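Local atomic coordinates of ribokinase (Arabidopsis thaliana, PDB entry 6ILS), a protein that catalyses the magnesium-dependent transfer of a phosphoryl group from ATP to O-5 of ribose, giving D-ribose 5-phosphate. Residues L130-R134 against Q152-V157; G137-R143 against V162-V168. One frame throughout, in Å; residues are numbered along the deposited sequence.

Followed from its N-terminal side, this part of the chain runs through the short helix 131-134, then strand 138-143, helix 147-158 and strand 164-170. Contact 1 (130-134 with 152-157) closes a loop of 17 residues that holds strand 138-143. Contact 2 (137-143 with 162-168) closes a loop of 18 residues that holds the whole of helix 147-158. The two loops cross, because their segments alternate along the chain. Contact 1 sets two helices side by side over the sheet, and contact 2 pairs neighbouring strands within it. They meet where Val153 packs on Leu141 and Val157 on Val139 and Val164. Together they tie a beta-alpha-beta unit to the helix that precedes it.

Contact 1 (L130-R134 against Q152-V157); sequences LEIVR and QVAKAV
Ala156 faces the short helix 131-134 and is touched there by two side chains. Leu130 reaches its CB with CD1, and Val133 reaches the same CB with CG2; the CD1–CB distance from Leu130 is 4.1 Å. In Leu130, CG lies beside the backbone N (chi1 -66°). Its chi2 of 178° sets CD1 anti to CA, and it is this methyl that meets Ala156. CD2 of Leu130 lies more loosely against CG2 of Val153, at 4.4 Å.

Val133 divides its two methyls between partners. CG1 is anti to its carbonyl carbon (chi1 -51°) and meets CG1 of Val153 at 4.1 Å, the two side chains crossing obliquely. CG2 sits between the backbone N and the carbonyl carbon and serves Ala156. CB of Val133 also lies 4.2 Å from CG2 of Val157. Branched and small side chains thus fill the space between the helices, and the Ala156 methyl sits between Leu130 and Val133.

The polar link is at the edge of this apolar patch. Arg134 passes alongside Ala156. A water lies in the plane of its guanidinium, at the edge, and accepts from NE of Arg134 at 2.8 Å. The same water donates to the carbonyl O of Ala156 at 2.7 Å, so it bridges the two helices. NH1 of Arg134 turns to Asp127 in a salt bridge, which should help to fix the rotation of the group.

On the sheet side, Val153 and Val157 rest on strand 138-143, while Val133 touches Val8 of strand 5-8. This is helix-to-helix packing on one face of a largely parallel sheet, as in the alpha/beta fold of the PfkB carbohydrate kinases.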
loop_
_atom_site.group_PDB
_atom_site.type_symbol
_atom_site.label_atom_id
_atom_site.label_comp_id
_atom_site.label_asym_id
_atom_site.label_seq_id
_atom_site.Cartn_x
_atom_site.Cartn_y
_atom_site.Cartn_z
ATOM N N LEU B 130 -18.742 15.881 18.643
ATOM C CA LEU B 130 -19.566 15.026 19.491
ATOM C C LEU B 130 -21.061 15.179 19.258
ATOM O O LEU B 130 -21.849 14.440 19.842
ATOM C CB LEU B 130 -19.278 15.301 20.965
ATOM C CG LEU B 130 -17.892 14.955 21.495
ATOM C CD1 LEU B 130 -17.782 15.351 22.960
ATOM C CD2 LEU B 130 -17.589 13.474 21.304
ATOM N N GLU B 131 -21.462 16.132 18.427
ATOM C CA GLU B 131 -22.885 16.324 18.171
ATOM C C GLU B 131 -23.500 15.091 17.512
ATOM O O GLU B 131 -24.651 14.744 17.782
ATOM C CB GLU B 131 -23.129 17.550 17.291
ATOM C CG GLU B 131 -22.548 17.420 15.887
ATOM C CD GLU B 131 -23.253 18.300 14.876
ATOM O OE1 GLU B 131 -24.277 18.925 15.239
ATOM O OE2 GLU B 131 -22.782 18.362 13.717
ATOM N N ILE B 132 -22.733 14.422 16.655
ATOM C CA ILE B 132 -23.284 13.294 15.921
ATOM C C ILE B 132 -23.482 12.110 16.859
ATOM O O ILE B 132 -24.480 11.403 16.734
ATOM C CB ILE B 132 -22.404 12.887 14.701
ATOM C CG1 ILE B 132 -23.098 11.794 13.877
ATOM C CG2 ILE B 132 -21.007 12.475 15.120
ATOM C CD1 ILE B 132 -24.523 12.125 13.486
ATOM N N VAL B 133 -22.574 11.919 17.818
ATOM C CA VAL B 133 -22.719 10.808 18.750
ATOM C C VAL B 133 -23.867 11.094 19.710
ATOM O O VAL B 133 -24.583 10.183 20.124
ATOM C CB VAL B 133 -21.404 10.502 19.528
ATOM C CG1 VAL B 133 -20.234 10.365 18.556
ATOM C CG2 VAL B 133 -21.097 11.546 20.579
ATOM N N ARG B 134 -24.081 12.369 20.018
ATOM C CA ARG B 134 -25.199 12.744 20.870
ATOM C C ARG B 134 -26.550 12.552 20.177
ATOM O O ARG B 134 -27.586 12.460 20.839
ATOM C CB ARG B 134 -25.037 14.196 21.343
ATOM C CG ARG B 134 -23.914 14.348 22.357
ATOM C CD ARG B 134 -23.911 15.722 22.983
ATOM N NE ARG B 134 -22.801 15.888 23.914
ATOM C CZ ARG B 134 -21.718 16.621 23.669
ATOM N NH1 ARG B 134 -20.764 16.714 24.588
ATOM N NH2 ARG B 134 -21.596 17.275 22.518
ATOM N N GLN B 152 -13.834 9.617 25.588
ATOM C CA GLN B 152 -14.626 10.819 25.411
ATOM C C GLN B 152 -15.941 10.560 24.683
ATOM O O GLN B 152 -16.968 11.161 25.004
ATOM C CB GLN B 152 -13.810 11.886 24.660
ATOM C CG GLN B 152 -12.567 12.356 25.418
ATOM C CD GLN B 152 -11.744 13.354 24.620
ATOM O OE1 GLN B 152 -12.249 14.395 24.185
ATOM N NE2 GLN B 152 -10.479 13.023 24.395
ATOM N N VAL B 153 -15.919 9.681 23.684
ATOM C CA VAL B 153 -17.142 9.383 22.941
ATOM C C VAL B 153 -18.146 8.640 23.829
ATOM O O VAL B 153 -19.322 8.990 23.893
ATOM C CB VAL B 153 -16.826 8.543 21.676
ATOM C CG1 VAL B 153 -18.110 7.978 21.064
ATOM C CG2 VAL B 153 -16.073 9.393 20.669
ATOM N N ALA B 154 -17.664 7.614 24.513
ATOM C CA ALA B 154 -18.535 6.783 25.336
ATOM C C ALA B 154 -19.187 7.620 26.435
ATOM O O ALA B 154 -20.391 7.525 26.661
ATOM C CB ALA B 154 -17.758 5.643 25.926
ATOM N N LYS B 155 -18.389 8.464 27.086
ATOM C CA LYS B 155 -18.906 9.329 28.153
ATOM C C LYS B 155 -19.938 10.312 27.624
ATOM O O LYS B 155 -20.926 10.610 28.295
ATOM C CB LYS B 155 -17.762 10.077 28.844
ATOM C CG LYS B 155 -16.974 9.182 29.773
ATOM C CD LYS B 155 -15.906 9.933 30.544
ATOM C CE LYS B 155 -15.136 8.959 31.420
ATOM N NZ LYS B 155 -14.177 9.636 32.343
ATOM N N ALA B 156 -19.734 10.787 26.399
ATOM C CA ALA B 156 -20.676 11.718 25.780
ATOM C C ALA B 156 -22.009 11.043 25.472
ATOM O O ALA B 156 -23.031 11.711 25.315
ATOM C CB ALA B 156 -20.085 12.314 24.505
ATOM N N VAL B 157 -22.002 9.719 25.360
ATOM C CA VAL B 157 -23.237 9.027 25.043
ATOM C C VAL B 157 -23.971 8.625 26.303
ATOM O O VAL B 157 -25.160 8.874 26.422
ATOM C CB VAL B 157 -23.011 7.771 24.213
ATOM C CG1 VAL B 157 -24.339 7.174 23.895
ATOM C CG2 VAL B 157 -22.273 8.107 22.926
HETATM O O HOH W 1 -22.966 14.232 26.154
#

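Contact 2 (G137-R143 against V162-V168); sequences GIVLLQR and VPVILDV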
loop_
_atom_site.group_PDB
_atom_site.type_symbol
_atom_site.label_atom_id
_atom_site.label_comp_id
_atom_site.label_asym_id
_atom_site.label_seq_id
_atom_site.Cartn_x
_atom_site.Cartn_y
_atom_site.Cartn_z
ATOM N N GLY B 137 -28.589 6.666 17.465
ATOM C CA GLY B 137 -29.440 5.629 18.030
ATOM C C GLY B 137 -28.613 4.558 18.715
ATOM O O GLY B 137 -29.086 3.882 19.626
ATOM N N ILE B 138 -27.364 4.405 18.278
ATOM C CA ILE B 138 -26.464 3.400 18.832
ATOM C C ILE B 138 -25.059 3.729 18.353
ATOM O O ILE B 138 -24.884 4.205 17.239
ATOM C CB ILE B 138 -26.886 1.953 18.424
ATOM C CG1 ILE B 138 -26.056 0.919 19.166
ATOM C CG2 ILE B 138 -26.782 1.733 16.900
ATOM C CD1 ILE B 138 -26.747 -0.438 19.284
ATOM N N VAL B 139 -24.064 3.532 19.203
ATOM C CA VAL B 139 -22.697 3.908 18.858
ATOM C C VAL B 139 -21.770 2.700 18.935
ATOM O O VAL B 139 -21.859 1.922 19.885
ATOM C CB VAL B 139 -22.174 5.048 19.798
ATOM C CG1 VAL B 139 -20.692 5.309 19.573
ATOM C CG2 VAL B 139 -22.980 6.307 19.582
ATOM N N LEU B 140 -20.903 2.531 17.924
ATOM C CA LEU B 140 -19.957 1.414 17.866
ATOM C C LEU B 140 -18.530 1.915 17.872
ATOM O O LEU B 140 -18.195 2.787 17.074
ATOM C CB LEU B 140 -20.143 0.571 16.581
ATOM C CG LEU B 140 -21.465 -0.082 16.249
ATOM C CD1 LEU B 140 -21.256 -1.208 15.193
ATOM C CD2 LEU B 140 -22.162 -0.584 17.499
ATOM N N LEU B 141 -17.717 1.352 18.765
ATOM C CA LEU B 141 -16.292 1.640 18.905
ATOM C C LEU B 141 -15.483 0.356 18.758
ATOM O O LEU B 141 -16.016 -0.746 18.968
ATOM C CB LEU B 141 -16.024 2.275 20.285
ATOM C CG LEU B 141 -16.966 3.412 20.672
ATOM C CD1 LEU B 141 -16.764 3.796 22.152
ATOM C CD2 LEU B 141 -16.766 4.660 19.746
ATOM N N GLN B 142 -14.203 0.483 18.405
ATOM C CA GLN B 142 -13.268 -0.633 18.451
ATOM C C GLN B 142 -11.964 -0.140 19.094
ATOM O O GLN B 142 -11.931 0.951 19.652
ATOM C CB GLN B 142 -12.987 -1.211 17.057
ATOM C CG GLN B 142 -14.191 -1.185 16.116
ATOM C CD GLN B 142 -14.492 0.222 15.590
ATOM O OE1 GLN B 142 -13.579 1.006 15.265
ATOM N NE2 GLN B 142 -15.763 0.544 15.515
ATOM N N ARG B 143 -10.897 -0.924 18.997
ATOM C CA ARG B 143 -9.648 -0.502 19.624
ATOM C C ARG B 143 -8.524 -0.276 18.631
ATOM O O ARG B 143 -7.424 -0.811 18.775
ATOM C CB ARG B 143 -9.262 -1.510 20.683
ATOM C CG ARG B 143 -10.370 -1.615 21.709
ATOM C CD ARG B 143 -9.861 -1.884 23.101
ATOM N NE ARG B 143 -8.918 -0.875 23.588
ATOM C CZ ARG B 143 -7.730 -1.186 24.096
ATOM N NH1 ARG B 143 -7.358 -2.459 24.142
ATOM N NH2 ARG B 143 -6.910 -0.240 24.540
ATOM N N VAL B 162 -27.986 6.472 25.091
ATOM C CA VAL B 162 -28.067 5.545 23.937
ATOM C C VAL B 162 -26.982 4.454 24.064
ATOM O O VAL B 162 -25.927 4.699 24.640
ATOM C CB VAL B 162 -27.967 6.325 22.579
ATOM C CG1 VAL B 162 -27.923 7.836 22.821
ATOM C CG2 VAL B 162 -26.768 5.879 21.722
ATOM N N PRO B 163 -27.244 3.238 23.554
ATOM C CA PRO B 163 -26.302 2.129 23.794
ATOM C C PRO B 163 -24.941 2.276 23.098
ATOM O O PRO B 163 -24.868 2.715 21.953
ATOM C CB PRO B 163 -27.050 0.909 23.258
ATOM C CG PRO B 163 -28.078 1.456 22.335
ATOM C CD PRO B 163 -28.430 2.814 22.796
ATOM N N VAL B 164 -23.880 1.916 23.804
ATOM C CA VAL B 164 -22.530 1.958 23.265
ATOM C C VAL B 164 -21.924 0.577 23.269
ATOM O O VAL B 164 -21.870 -0.083 24.317
ATOM C CB VAL B 164 -21.619 2.901 24.081
ATOM C CG1 VAL B 164 -20.213 2.925 23.495
ATOM C CG2 VAL B 164 -22.212 4.289 24.119
ATOM N N ILE B 165 -21.465 0.140 22.101
ATOM C CA ILE B 165 -20.813 -1.152 21.952
ATOM C C ILE B 165 -19.333 -0.971 21.681
ATOM O O ILE B 165 -18.943 -0.229 20.772
ATOM C CB ILE B 165 -21.456 -1.983 20.780
ATOM C CG1 ILE B 165 -22.957 -2.152 21.023
ATOM C CG2 ILE B 165 -20.732 -3.315 20.627
ATOM C CD1 ILE B 165 -23.690 -2.923 19.921
ATOM N N LEU B 166 -18.508 -1.646 22.468
ATOM C CA LEU B 166 -17.083 -1.641 22.261
ATOM C C LEU B 166 -16.620 -3.007 21.788
ATOM O O LEU B 166 -16.673 -4.003 22.521
ATOM C CB LEU B 166 -16.338 -1.230 23.546
ATOM C CG LEU B 166 -14.821 -1.371 23.490
ATOM C CD1 LEU B 166 -14.180 -0.372 22.503
ATOM C CD2 LEU B 166 -14.213 -1.188 24.903
ATOM N N ASP B 167 -16.182 -3.043 20.536
ATOM C CA ASP B 167 -15.565 -4.218 19.953
ATOM C C ASP B 167 -14.144 -4.213 20.462
ATOM O O ASP B 167 -13.490 -3.163 20.464
ATOM C CB ASP B 167 -15.664 -4.157 18.416
ATOM C CG ASP B 167 -14.814 -5.199 17.711
ATOM O OD1 ASP B 167 -14.430 -6.209 18.327
ATOM O OD2 ASP B 167 -14.516 -4.994 16.508
ATOM N N VAL B 168 -13.670 -5.361 20.928
ATOM C CA VAL B 168 -12.371 -5.414 21.588
ATOM C C VAL B 168 -11.289 -5.585 20.541
ATOM O O VAL B 168 -10.100 -5.438 20.820
ATOM C CB VAL B 168 -12.332 -6.544 22.656
ATOM C CG1 VAL B 168 -10.991 -6.589 23.363
ATOM C CG2 VAL B 168 -13.402 -6.290 23.671
HETATM O O HOH W 2 -8.238 -4.804 22.575
#
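Val139 and Leu141 make the parallel backbone ladder with 162-168. Val139 N donates to Pro163 O, and Ile165 N to Val139 O at 2.9 Å. Leu141 N donates to Ile165 O, and Asp167 N to Leu141 O. All four bonds are near straight; three run nearly along their carbonyl axes, but Asp167 N is tilted 29° from the Leu141 carbonyl plane.

Apolar side chains pack on both faces. Leu140 and Ile165 lie side by side, with CD2 of Leu140 3.6 Å from CB of Ile165. On the other face CD1 of Leu141 meets CG1 of Val164. CG1 of Ile138, anti to the backbone N (chi1 -172°), lies 3.8 Å from CG of Pro163, the side chains crossing at about a right angle; its CD1 reaches CD1 of Ile165. With an alanine here, Pro163 CG and Ile165 CD1 would probably lose this cover, leaving a gap beside the ring.

Polar groups gather at the C-terminal end. A water accepts from Arg143 NH1 near Val168 O, and Arg143 NH2 pairs with Asp147. Asp167 OD1 bonds Gly169 N and salt-bridges Lys225. The apolar strand pair thus ends in polar groups, with the Asp167 side chain about 5 Å from ATP at nearest atoms.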